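Local coordinates for protein malonate decarboxylase subunit alpha (Acinetobacter baumannii ATCC 17978, PDB 6MPR) that probably acts as the acetyl-ACP:malonate ACP transferase of malonate decarboxylase, exchanging acetate for malonate on the acyl carrier protein, at residues Ser265-Ile270 against Asn297-Pro302; Gly292-Asn297 against Thr312-Ser317. One frame throughout, in Å; residues are numbered along the deposited sequence. Where two conformers were deposited one is given.

Interaction 1. Residues Ser265-Ile270 against Asn297-Pro302; sequences SLNHGI and NWTLNP
Leu266 and Trp298 stand side by side on one face of two adjacent parallel strands, and they bury more surface than any other residues here. The CD2 methyl of the leucine sits over the face of the indole, 3.5 Å from the centroid of the Trp298 six-membered ring and only 9° off the ring normal, a CH-pi contact. Leu266 reaches this spot because its CG is wedged between the backbone N and the carbonyl carbon (chi1 73°), which swings the branch across to the neighbouring strand. The far edge of the same indole then meets His268 in a T-shaped pair, with planes at 82° and Trp298 CZ3 above the centre of the imidazole. A broad, flat tryptophan suits this place, since its face serves one neighbour and its edge another. His268 NE2 bonds Tyr258 OH and ND1 bonds Glu278, which should restrain the ring's rotation.

Backbone bonds Leu266 N to Asn297 O and Thr299 N to Leu266 O, both 3.2 Å, set the parallel register. Past them an asparagine suits because its NH2 replaces a backbone donor: Asn267 ND2 gives a nearly straight 2.7 Å bond to Thr299 O, with the oxygen in the plane of the Asn267 side-chain amide.

Strands 265-268 and 297-299 are joined through helix 272-287 as a beta-alpha-beta unit; strand 363-366 flanks the first, while helix 350-359 touches Thr299.

Interaction 2. Residues Gly292-Asn297 against Thr312-Ser317; sequences GKICRN and TGWVES
This is a mixed contact between two loops, each leading into a strand of the same sheet: a polar network at one end, which finishes in one parallel bridge, Asn297 with Ser317, and the Trp314 indole at the other. The hub of the network is the carbonyl of Arg296, whose oxygen accepts two backbone bonds, from Glu316 N at 2.8 Å and from Ser317 N at 3.3 Å. Beside this carbonyl the side chains of Arg296 and Glu316 form a salt bridge, Arg296 NH1 to Glu316 OE2 at 3.0 Å, with the oxygen near the guanidinium plane and approached on its syn side. Arg296 CD lies close against Glu316 OE1, and the bend at chi3 (-71°) turns the guanidinium back so that NH1 points at OE2, while NE bonds Gln264. An extended glutamate is long enough to meet it.

Ser317 OG donates to Asn297 OD1 over 2.9 Å, in the carbonyl plane and on a lone pair. At the other end a water links three backbone atoms, accepting a hydrogen bond from Gly292 N and donating to Ile294 O and Trp314 O. Near this water Ile294 CG1 meets the edge of the Trp314 indole at CZ3, 3.9 Å away. Gly313, at positive phi, ends helix 307-311 in a Schellman motif.

Leu281 of helix 272-287 packs against Ile294 and Trp314, helix 244-261 brings Tyr258 against Ile294 and Cys295, and Val315 packs on helix 307-311.

How the interactions relate
Interaction 1 is a strand pairing, and interaction 2 is the loop contact that leads into the next one, at the side of the mixed sheet where strand 297-299 lies between 265-268 and 317-319; their centres are about 12 Å apart. Asn297 belongs to both, bridging Ser265 in one and Ser317 in the other. The join is direct: Trp298 N lies 2.9 Å from Ser317 O, a probable hydrogen bond, and Trp298 CD1 packs on Val315 CG1 at 3.7 Å. Leu266 CD2 also reaches Cys295 CA at 3.9 Å, and Cys295 O accepts from Trp298 NE1, tying the loop to the tryptophan. Val152 of the second subunit packs against both contacts, at Ser265, Asn297, Thr299 and Ser317.

Interaction 1. Residues Ser265-Ile270 against Asn297-Pro302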
# COMPACT_ATOMS: atom_id res chain seq x y z
N SER A 265 6.71 -15.33 7.73
CA SER A 265 5.51 -14.50 7.68
C SER A 265 4.76 -14.80 6.39
O SER A 265 5.37 -15.06 5.35
CB SER A 265 5.86 -13.01 7.76
OG SER A 265 6.80 -12.65 6.76
N LEU A 266 3.42 -14.75 6.45
CA LEU A 266 2.67 -15.21 5.29
C LEU A 266 1.21 -14.82 5.40
O LEU A 266 0.70 -14.47 6.47
CB LEU A 266 2.79 -16.73 5.12
CG LEU A 266 2.04 -17.64 6.10
CD1 LEU A 266 2.20 -19.07 5.65
CD2 LEU A 266 2.52 -17.50 7.57
N ASN A 267 0.54 -14.87 4.25
CA ASN A 267 -0.91 -14.88 4.12
C ASN A 267 -1.35 -16.17 3.44
O ASN A 267 -0.68 -16.67 2.53
CB ASN A 267 -1.38 -13.67 3.33
CG ASN A 267 -2.85 -13.73 2.96
OD1 ASN A 267 -3.20 -14.01 1.80
ND2 ASN A 267 -3.73 -13.43 3.92
N HIS A 268 -2.47 -16.71 3.91
CA HIS A 268 -3.16 -17.83 3.27
C HIS A 268 -4.43 -17.32 2.61
O HIS A 268 -5.26 -16.71 3.28
CB HIS A 268 -3.59 -18.90 4.29
CG HIS A 268 -2.51 -19.81 4.75
ND1 HIS A 268 -2.74 -20.81 5.67
CD2 HIS A 268 -1.20 -19.90 4.40
CE1 HIS A 268 -1.61 -21.47 5.88
NE2 HIS A 268 -0.67 -20.95 5.11
N GLY A 269 -4.59 -17.62 1.32
CA GLY A 269 -5.91 -17.52 0.71
C GLY A 269 -6.81 -18.62 1.25
O GLY A 269 -6.41 -19.79 1.32
N ILE A 270 -8.02 -18.26 1.66
CA ILE A 270 -8.88 -19.20 2.38
C ILE A 270 -9.32 -20.33 1.46
O ILE A 270 -9.74 -20.11 0.32
CB ILE A 270 -10.08 -18.46 3.00
CG1 ILE A 270 -11.01 -19.45 3.71
CG2 ILE A 270 -10.85 -17.68 1.96
CD1 ILE A 270 -10.56 -19.82 5.07
N ASN A 297 4.39 -14.94 11.93
CA ASN A 297 3.68 -13.68 11.83
C ASN A 297 2.75 -13.70 10.63
O ASN A 297 3.18 -13.99 9.52
CB ASN A 297 4.68 -12.53 11.74
CG ASN A 297 5.71 -12.59 12.84
OD1 ASN A 297 5.37 -12.43 14.02
ND2 ASN A 297 6.96 -12.83 12.48
N TRP A 298 1.48 -13.38 10.86
CA TRP A 298 0.46 -13.56 9.83
C TRP A 298 -0.28 -12.27 9.51
O TRP A 298 -0.51 -11.42 10.38
CB TRP A 298 -0.55 -14.62 10.29
CG TRP A 298 0.02 -15.99 10.55
CD1 TRP A 298 0.89 -16.37 11.55
CD2 TRP A 298 -0.27 -17.17 9.81
NE1 TRP A 298 1.16 -17.71 11.46
CE2 TRP A 298 0.45 -18.23 10.41
CE3 TRP A 298 -1.08 -17.44 8.69
CZ2 TRP A 298 0.38 -19.54 9.93
CZ3 TRP A 298 -1.13 -18.74 8.22
CH2 TRP A 298 -0.41 -19.78 8.84
N THR A 299 -0.64 -12.14 8.24
CA THR A 299 -1.69 -11.22 7.80
C THR A 299 -2.85 -12.11 7.39
O THR A 299 -2.78 -12.81 6.37
CB THR A 299 -1.24 -10.32 6.66
OG1 THR A 299 -0.77 -11.13 5.57
CG2 THR A 299 -0.11 -9.41 7.11
N LEU A 300 -3.91 -12.10 8.19
CA LEU A 300 -4.95 -13.12 8.06
C LEU A 300 -6.17 -12.71 8.87
O LEU A 300 -6.03 -12.07 9.92
CB LEU A 300 -4.44 -14.48 8.57
CG LEU A 300 -5.18 -15.73 8.06
CD1 LEU A 300 -4.65 -16.10 6.67
CD2 LEU A 300 -4.99 -16.85 9.04
N ASN A 301 -7.37 -13.08 8.41
CA ASN A 301 -8.51 -12.97 9.30
C ASN A 301 -8.42 -14.03 10.39
O ASN A 301 -7.56 -14.92 10.34
CB ASN A 301 -9.81 -13.04 8.51
CG ASN A 301 -10.20 -11.70 7.93
OD1 ASN A 301 -9.42 -10.75 7.96
ND2 ASN A 301 -11.41 -11.61 7.40
N PRO A 302 -9.25 -13.94 11.45
CA PRO A 302 -9.14 -14.97 12.51
C PRO A 302 -9.78 -16.30 12.10
O PRO A 302 -10.90 -16.66 12.49
CB PRO A 302 -9.88 -14.33 13.69
CG PRO A 302 -10.12 -12.90 13.31
CD PRO A 302 -10.23 -12.91 11.83

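Interaction 2. Residues Gly292-Asn297 against Thr312-Ser317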
# COMPACT_ATOMS: atom_id res chain seq x y z
N GLY A 292 8.10 -22.39 15.95
CA GLY A 292 8.92 -21.21 16.13
C GLY A 292 9.93 -20.95 15.04
O GLY A 292 10.59 -19.90 15.07
N LYS A 293 10.09 -21.86 14.07
CA LYS A 293 11.03 -21.68 12.98
C LYS A 293 10.37 -21.23 11.69
O LYS A 293 11.09 -20.81 10.77
CB LYS A 293 11.78 -22.99 12.69
CG LYS A 293 12.58 -23.49 13.87
CD LYS A 293 13.33 -24.76 13.52
CE LYS A 293 13.87 -25.41 14.79
NZ LYS A 293 14.28 -26.81 14.50
N ILE A 294 9.05 -21.39 11.58
CA ILE A 294 8.28 -21.00 10.40
C ILE A 294 6.92 -20.50 10.85
O ILE A 294 6.42 -20.87 11.92
CB ILE A 294 8.09 -22.14 9.37
CG1 ILE A 294 7.28 -23.29 10.00
CG2 ILE A 294 9.45 -22.68 8.87
CD1 ILE A 294 6.82 -24.33 9.00
N CYS A 295 6.32 -19.66 10.02
CA CYS A 295 4.90 -19.29 10.15
C CYS A 295 4.60 -18.61 11.48
O CYS A 295 3.61 -18.92 12.15
CB CYS A 295 4.01 -20.52 9.98
SG CYS A 295 4.23 -21.41 8.41
N ARG A 296 5.43 -17.62 11.83
CA ARG A 296 5.28 -16.90 13.10
C ARG A 296 4.32 -15.72 13.00
O ARG A 296 3.49 -15.52 13.90
CB ARG A 296 6.64 -16.43 13.59
CG ARG A 296 7.57 -17.58 13.92
CD ARG A 296 8.79 -17.10 14.67
NE ARG A 296 9.68 -16.33 13.81
CZ ARG A 296 9.96 -15.05 13.98
NH1 ARG A 296 9.43 -14.37 15.00
NH2 ARG A 296 10.78 -14.44 13.13
N ASN A 297 4.39 -14.94 11.93
CA ASN A 297 3.68 -13.68 11.83
C ASN A 297 2.75 -13.70 10.63
O ASN A 297 3.18 -13.99 9.52
CB ASN A 297 4.68 -12.53 11.74
CG ASN A 297 5.71 -12.59 12.84
OD1 ASN A 297 5.37 -12.43 14.02
ND2 ASN A 297 6.96 -12.83 12.48
N THR A 312 -1.06 -23.98 20.38
CA THR A 312 0.19 -24.70 20.60
C THR A 312 1.43 -23.83 20.46
O THR A 312 2.55 -24.35 20.55
CB THR A 312 0.32 -25.90 19.65
OG1 THR A 312 0.09 -25.47 18.30
CG2 THR A 312 -0.69 -26.99 20.01
N GLY A 313 1.26 -22.53 20.23
CA GLY A 313 2.39 -21.60 20.27
C GLY A 313 3.09 -21.36 18.95
O GLY A 313 4.18 -20.77 18.96
N TRP A 314 2.52 -21.78 17.82
CA TRP A 314 3.15 -21.50 16.53
C TRP A 314 2.96 -20.05 16.11
O TRP A 314 3.87 -19.44 15.54
CB TRP A 314 2.57 -22.38 15.43
CG TRP A 314 2.98 -23.80 15.52
CD1 TRP A 314 2.53 -24.73 16.41
CD2 TRP A 314 3.92 -24.47 14.67
NE1 TRP A 314 3.15 -25.93 16.18
CE2 TRP A 314 4.00 -25.80 15.11
CE3 TRP A 314 4.71 -24.07 13.58
CZ2 TRP A 314 4.85 -26.74 14.52
CZ3 TRP A 314 5.54 -24.99 12.99
CH2 TRP A 314 5.61 -26.32 13.46
N VAL A 315 1.79 -19.50 16.38
CA VAL A 315 1.35 -18.24 15.81
C VAL A 315 1.68 -17.13 16.81
O VAL A 315 1.05 -17.04 17.87
CB VAL A 315 -0.14 -18.25 15.48
CG1 VAL A 315 -0.56 -16.89 14.95
CG2 VAL A 315 -0.47 -19.35 14.48
N GLU A 316 2.62 -16.26 16.44
CA GLU A 316 3.05 -15.19 17.33
C GLU A 316 2.26 -13.90 17.16
O GLU A 316 2.06 -13.18 18.14
CB GLU A 316 4.55 -14.92 17.12
CG GLU A 316 5.33 -16.11 17.69
CD GLU A 316 6.82 -16.08 17.43
OE1 GLU A 316 7.45 -17.14 17.60
OE2 GLU A 316 7.35 -15.01 17.05
N SER A 317 1.78 -13.62 15.95
CA SER A 317 1.07 -12.38 15.70
C SER A 317 0.15 -12.57 14.51
O SER A 317 0.49 -13.27 13.55
CB SER A 317 2.04 -11.23 15.44
OG SER A 317 2.71 -11.40 14.20
O HOH W 1 5.92 -20.94 14.66
O HOH W 2 7.01 -12.57 16.62